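Local atomic coordinates of tail protein, 43 kDa (Neisseria meningitidis MC58, PDB entry 3D37), a protein that is of unknown function but is probably a structural component of the tail or baseplate of a Mu-like phage. Residues A266-Q269 with L270-R274; G178-Y181 with S182-P185; S11-G15 with G16-R20. All blocks are in the same frame, centred on the assembly; numbering follows the deposited sequence.

Overall arrangement
From the N terminus the chain first makes contact 3, a tight hairpin in which strand 10-14 turns back into strand 17-19, beside strand 58-63. Contact 2 follows in the loop between strands 174-177 and 187-191, where the chain passes from a small three-stranded sheet to strand 187-191, which pairs in parallel with strand 300-305. Contact 1 comes last, within helix 259-276, which packs on the strands 215-220, 234-239 and 249-252. The three are strictly in series: each closes before the next opens, so none nests or crosses. Contacts 1 and 2 have centres about 19 Å apart, whereas contacts 1 and 3, about 42 Å apart between centres, lie on opposite sides of the chain's centre.

Contact 1: A266-Q269 with L270-R274; sequences AKKQ and LADWR
Gln269 lies against one face of the Trp273 indole, one helical turn further on. Its CG sits 3.5 Å from the centroid of the six-membered ring, only 11° off the ring normal, a CH-pi contact. From there the amide runs on over the same face, its plane 27° from that of the ring, and OE1 stands 3.0 Å above the indole plane near NE1. OE1 is above the ring, whereas the N-H of NE1 points outward in the ring plane, so the two are close without being hydrogen-bonded. The bend at chi2 of Gln269 (65°) turns the amide so that it continues over the indole; glutamine suits the place because its methylene and its flat amide can both lie on an aromatic face.

On another side of the helix, Lys268 reaches forward to Asp272 in a salt bridge, NZ to OD1 3.1 Å, with OD2 farther away; as hydrogen bonds both links are weak. Beneath these pairs, the backbone fixes the spacing: Trp273 N bonds to Gln269 O at 3.0 Å and Asp272 N to Lys268 O at 2.9 Å. Further out, Phe213 meets the Trp273 ring edge-to-face. The i to i+4 pairing is typical of an alpha-helix, and this one is amphipathic, with small Ala266 and branched, apolar Leu270 laid on Phe218 and Trp236 of strands 215-220 and 234-239.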
# COMPACT_ATOMS: atom_id res chain seq x y z
N ALA A 266 -50.34 -0.52 2.56
CA ALA A 266 -49.62 -0.81 3.79
C ALA A 266 -48.79 -2.05 3.55
O ALA A 266 -47.64 -2.10 3.95
CB ALA A 266 -50.59 -1.07 4.95
N LYS A 267 -49.40 -3.03 2.90
CA LYS A 267 -48.75 -4.29 2.59
C LYS A 267 -47.59 -4.11 1.62
O LYS A 267 -46.57 -4.79 1.74
CB LYS A 267 -49.76 -5.32 2.07
CG LYS A 267 -50.44 -6.06 3.22
CD LYS A 267 -51.55 -7.02 2.76
CE LYS A 267 -52.03 -7.83 3.96
NZ LYS A 267 -52.98 -8.94 3.58
N LYS A 268 -47.72 -3.18 0.69
CA LYS A 268 -46.60 -2.88 -0.17
C LYS A 268 -45.48 -2.28 0.65
O LYS A 268 -44.33 -2.68 0.47
CB LYS A 268 -46.92 -1.98 -1.38
CG LYS A 268 -45.70 -1.96 -2.38
CD LYS A 268 -45.71 -0.77 -3.34
CE LYS A 268 -44.69 -0.98 -4.50
NZ LYS A 268 -43.35 -1.43 -4.09
N GLN A 269 -45.78 -1.33 1.55
CA GLN A 269 -44.74 -0.82 2.46
C GLN A 269 -44.06 -1.93 3.31
O GLN A 269 -42.85 -1.89 3.54
CB GLN A 269 -45.28 0.26 3.40
CG GLN A 269 -44.20 0.84 4.33
CD GLN A 269 -43.12 1.58 3.53
OE1 GLN A 269 -42.00 1.07 3.30
NE2 GLN A 269 -43.48 2.80 3.07
N LEU A 270 -44.85 -2.88 3.81
CA LEU A 270 -44.28 -3.96 4.61
C LEU A 270 -43.36 -4.79 3.76
O LEU A 270 -42.37 -5.25 4.25
CB LEU A 270 -45.35 -4.87 5.26
CG LEU A 270 -46.17 -4.28 6.42
CD1 LEU A 270 -47.46 -5.12 6.72
CD2 LEU A 270 -45.37 -4.10 7.67
N ALA A 271 -43.67 -4.94 2.46
CA ALA A 271 -42.85 -5.79 1.58
C ALA A 271 -41.57 -5.06 1.21
O ALA A 271 -40.48 -5.66 1.12
CB ALA A 271 -43.63 -6.20 0.33
N ASP A 272 -41.67 -3.75 1.05
CA ASP A 272 -40.50 -2.95 0.79
C ASP A 272 -39.53 -3.02 1.96
O ASP A 272 -38.33 -3.17 1.78
CB ASP A 272 -40.88 -1.50 0.52
CG ASP A 272 -41.52 -1.30 -0.87
OD1 ASP A 272 -41.47 -2.24 -1.72
OD2 ASP A 272 -42.09 -0.20 -1.09
N TRP A 273 -40.05 -2.91 3.18
CA TRP A 273 -39.22 -3.01 4.36
C TRP A 273 -38.57 -4.40 4.47
O TRP A 273 -37.39 -4.55 4.84
CB TRP A 273 -40.03 -2.70 5.61
CG TRP A 273 -40.32 -1.26 5.78
CD1 TRP A 273 -39.59 -0.22 5.28
CD2 TRP A 273 -41.39 -0.68 6.54
NE1 TRP A 273 -40.15 0.97 5.66
CE2 TRP A 273 -41.26 0.72 6.43
CE3 TRP A 273 -42.45 -1.21 7.28
CZ2 TRP A 273 -42.14 1.62 7.05
CZ3 TRP A 273 -43.34 -0.33 7.90
CH2 TRP A 273 -43.18 1.08 7.77
N ARG A 274 -39.36 -5.42 4.14
CA ARG A 274 -38.88 -6.79 4.26
C ARG A 274 -37.71 -7.02 3.28
O ARG A 274 -36.78 -7.69 3.58
CB ARG A 274 -40.05 -7.75 3.99
CG ARG A 274 -39.66 -9.20 3.80
CD ARG A 274 -40.93 -10.10 3.64
NE ARG A 274 -40.53 -11.49 3.78
CZ ARG A 274 -41.38 -12.52 3.93
NH1 ARG A 274 -42.70 -12.34 3.95
NH2 ARG A 274 -40.89 -13.75 4.06

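Contact 2: G178-Y181 with S182-P185; sequences GADY and SSPP
Asp180 reaches forward along the loop to Ser182 and Ser183. Its CB comes no nearer than 4.0 Å to Ser183 OG, and CG continues anti to the backbone N (chi1 -171°), which places the carboxylate beside the onward-running chain. CG itself lies 3.2 Å from Ser182 OG. At the tip the two oxygens divide the work. OD1 accepts two hydrogen bonds from one residue: Ser182 OG donates at 2.7 Å, on the syn side and 25° out of the carboxylate plane, while Ser182 N donates at 3.2 Å with an N-H...O angle of 160°. The amide comes from well above the plane, on the same face as the hydroxyl. OD2 receives a weak hydrogen bond from Ser183 OG at 3.1 Å.

Serine suits both places: its short side chain carries a donor close to the backbone, within reach of an acid only two or three residues earlier. The Tyr181 ring, between acid and serines in sequence, meets Phe315 edge-to-face, and its OH bonds to Trp341 O. Beyond the serines, Ser183 O accepts from Arg300 NH1.

A side-chain oxygen of residue i bonded to the N-H of residue i+2 is an Asx turn. Three donors shared over one carboxylate would probably favour its ionised form and help to fix the bend of this linker between strands 174-177 and 187-191.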
# COMPACT_ATOMS: atom_id res chain seq x y z
N GLY A 178 -43.74 -5.19 -12.97
CA GLY A 178 -43.30 -5.89 -11.79
C GLY A 178 -42.66 -7.19 -12.14
O GLY A 178 -42.48 -7.52 -13.32
N ALA A 179 -42.31 -7.94 -11.10
CA ALA A 179 -41.63 -9.20 -11.29
C ALA A 179 -42.56 -10.32 -11.78
O ALA A 179 -43.71 -10.46 -11.33
CB ALA A 179 -40.96 -9.64 -9.97
N ASP A 180 -42.01 -11.18 -12.64
CA ASP A 180 -42.66 -12.41 -12.98
C ASP A 180 -41.98 -13.63 -12.36
O ASP A 180 -40.93 -14.06 -12.83
CB ASP A 180 -42.68 -12.58 -14.48
CG ASP A 180 -43.54 -13.75 -14.91
OD1 ASP A 180 -44.36 -14.25 -14.10
OD2 ASP A 180 -43.39 -14.16 -16.09
N TYR A 181 -42.61 -14.18 -11.32
CA TYR A 181 -42.10 -15.32 -10.60
C TYR A 181 -42.49 -16.68 -11.20
O TYR A 181 -42.19 -17.73 -10.62
CB TYR A 181 -42.55 -15.22 -9.13
CG TYR A 181 -42.06 -13.95 -8.48
CD1 TYR A 181 -40.71 -13.79 -8.20
CD2 TYR A 181 -42.94 -12.91 -8.16
CE1 TYR A 181 -40.22 -12.61 -7.65
CE2 TYR A 181 -42.47 -11.72 -7.57
CZ TYR A 181 -41.09 -11.58 -7.33
OH TYR A 181 -40.57 -10.44 -6.78
N SER A 182 -43.20 -16.66 -12.34
CA SER A 182 -43.51 -17.87 -13.10
C SER A 182 -42.31 -18.28 -13.96
O SER A 182 -42.08 -19.46 -14.17
CB SER A 182 -44.79 -17.66 -13.96
OG SER A 182 -44.59 -16.80 -15.08
N SER A 183 -41.52 -17.30 -14.39
CA SER A 183 -40.31 -17.56 -15.18
C SER A 183 -39.31 -18.45 -14.42
O SER A 183 -38.88 -18.10 -13.32
CB SER A 183 -39.63 -16.23 -15.55
OG SER A 183 -40.53 -15.42 -16.31
N PRO A 184 -38.95 -19.63 -15.00
CA PRO A 184 -38.01 -20.54 -14.36
C PRO A 184 -36.64 -19.89 -14.13
O PRO A 184 -36.22 -19.06 -14.93
CB PRO A 184 -37.89 -21.70 -15.36
CG PRO A 184 -39.16 -21.64 -16.18
CD PRO A 184 -39.47 -20.18 -16.28
N PRO A 185 -35.96 -20.26 -13.04
CA PRO A 185 -34.64 -19.64 -12.81
C PRO A 185 -33.74 -19.83 -14.02
O PRO A 185 -33.83 -20.86 -14.66
CB PRO A 185 -34.11 -20.39 -11.59
CG PRO A 185 -35.33 -20.96 -10.92
CD PRO A 185 -36.31 -21.25 -12.00

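Contact 3: S11-G15 with G16-R20; sequences SVRVG and GKEHR
Glu18 and Arg13 meet through bends in both chains: Glu18 folds at chi2 (-68°), bringing its carboxylate back toward the neighbouring strand, and Arg13 turns at chi3 (-81°) to present NE. They form an antiparallel non-hydrogen-bonded pair, so both side chains rise from one face and lie side by side, guanidinium and carboxylate planes perpendicular. Arg13 NE meets the syn lone pair of Glu18 OE2 at 2.7 Å in a salt bridge, short but bent (N-H...O 136°), the oxygen tilted from the guanidinium plane. Arg13 NH1 also makes a long, weak ion pair with Glu60 of the adjoining strand 58-63. Ser11 OG donates to Glu18 OE1 at 2.7 Å, nearly along the C-O axis. Arg20 lays its guanidinium over Glu18 CB, 3.6 Å above the centre of that plane.

Behind these groups the backbones pair: Val12 N bonds to His19 O at 2.9 Å, His19 N returns to Val12 O at 3.0 Å, and Val14 N reaches Lys17 O at 2.9 Å. Val12 O also takes a weak bond from His19 ND1 at the imidazole edge. A type I' turn from Val14 to Lys17 closes the hairpin; Gly15 and Gly16 both have positive phi, a region glycine enters easily. Val12 and Val14, on the other face, touch Cys59.

With both oxygens engaged, the carboxylate is probably stabilised in its charged form and links Ser11 and Arg13 of one strand to Glu18 of the other.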
# COMPACT_ATOMS: atom_id res chain seq x y z
N SER A 11 -18.53 -2.16 -26.04
CA SER A 11 -18.35 -0.82 -26.59
C SER A 11 -19.38 0.21 -26.12
O SER A 11 -20.48 -0.12 -25.68
CB SER A 11 -18.37 -0.84 -28.11
OG SER A 11 -19.61 -1.29 -28.52
N VAL A 12 -18.99 1.48 -26.26
CA VAL A 12 -19.88 2.61 -26.12
C VAL A 12 -20.07 3.07 -27.53
O VAL A 12 -19.12 3.55 -28.14
CB VAL A 12 -19.27 3.70 -25.21
CG1 VAL A 12 -20.16 4.96 -25.14
CG2 VAL A 12 -19.01 3.14 -23.84
N ARG A 13 -21.26 2.86 -28.08
CA ARG A 13 -21.56 3.23 -29.44
C ARG A 13 -22.11 4.66 -29.45
O ARG A 13 -23.11 4.94 -28.80
CB ARG A 13 -22.61 2.27 -30.00
CG ARG A 13 -22.66 2.22 -31.46
CD ARG A 13 -23.78 1.28 -31.92
NE ARG A 13 -23.34 -0.11 -31.86
CZ ARG A 13 -24.16 -1.16 -31.87
NH1 ARG A 13 -25.45 -1.01 -31.81
NH2 ARG A 13 -23.67 -2.39 -31.90
N VAL A 14 -21.42 5.57 -30.14
CA VAL A 14 -21.86 6.96 -30.27
C VAL A 14 -21.69 7.37 -31.73
O VAL A 14 -20.55 7.29 -32.28
CB VAL A 14 -20.95 7.94 -29.46
CG1 VAL A 14 -21.36 9.39 -29.78
CG2 VAL A 14 -20.97 7.66 -27.98
N GLY A 15 -22.78 7.81 -32.36
CA GLY A 15 -22.72 8.23 -33.76
C GLY A 15 -22.13 7.11 -34.60
O GLY A 15 -21.06 7.27 -35.22
N GLY A 16 -22.81 5.95 -34.55
CA GLY A 16 -22.45 4.75 -35.32
C GLY A 16 -21.08 4.20 -35.01
O GLY A 16 -20.73 3.10 -35.46
N LYS A 17 -20.31 4.94 -34.23
CA LYS A 17 -18.93 4.67 -34.00
C LYS A 17 -18.79 3.90 -32.70
O LYS A 17 -19.41 4.25 -31.71
CB LYS A 17 -18.20 6.02 -33.93
CG LYS A 17 -16.68 5.98 -33.92
CD LYS A 17 -16.12 7.38 -34.13
CE LYS A 17 -16.27 7.89 -35.61
NZ LYS A 17 -14.96 7.92 -36.38
N GLU A 18 -18.00 2.83 -32.73
CA GLU A 18 -17.79 1.95 -31.59
C GLU A 18 -16.55 2.40 -30.89
O GLU A 18 -15.50 2.53 -31.51
CB GLU A 18 -17.54 0.51 -32.04
CG GLU A 18 -18.58 -0.06 -32.95
CD GLU A 18 -19.92 -0.26 -32.28
OE1 GLU A 18 -20.00 -0.31 -31.03
OE2 GLU A 18 -20.91 -0.38 -33.03
N HIS A 19 -16.65 2.64 -29.59
CA HIS A 19 -15.47 2.84 -28.76
C HIS A 19 -15.31 1.64 -27.85
O HIS A 19 -16.18 1.33 -27.01
CB HIS A 19 -15.60 4.14 -27.97
CG HIS A 19 -15.75 5.33 -28.85
ND1 HIS A 19 -16.95 5.69 -29.41
CD2 HIS A 19 -14.83 6.20 -29.34
CE1 HIS A 19 -16.78 6.76 -30.17
NE2 HIS A 19 -15.50 7.09 -30.14
N ARG A 20 -14.15 1.03 -28.00
CA ARG A 20 -13.86 -0.30 -27.54
C ARG A 20 -12.57 -0.23 -26.70
O ARG A 20 -12.03 0.84 -26.47
CB ARG A 20 -13.62 -1.13 -28.80
CG ARG A 20 -13.98 -2.57 -28.68
CD ARG A 20 -15.27 -2.91 -29.43
NE ARG A 20 -15.17 -2.63 -30.87
CZ ARG A 20 -16.13 -2.91 -31.76
NH1 ARG A 20 -15.95 -2.60 -33.04
NH2 ARG A 20 -17.27 -3.50 -31.37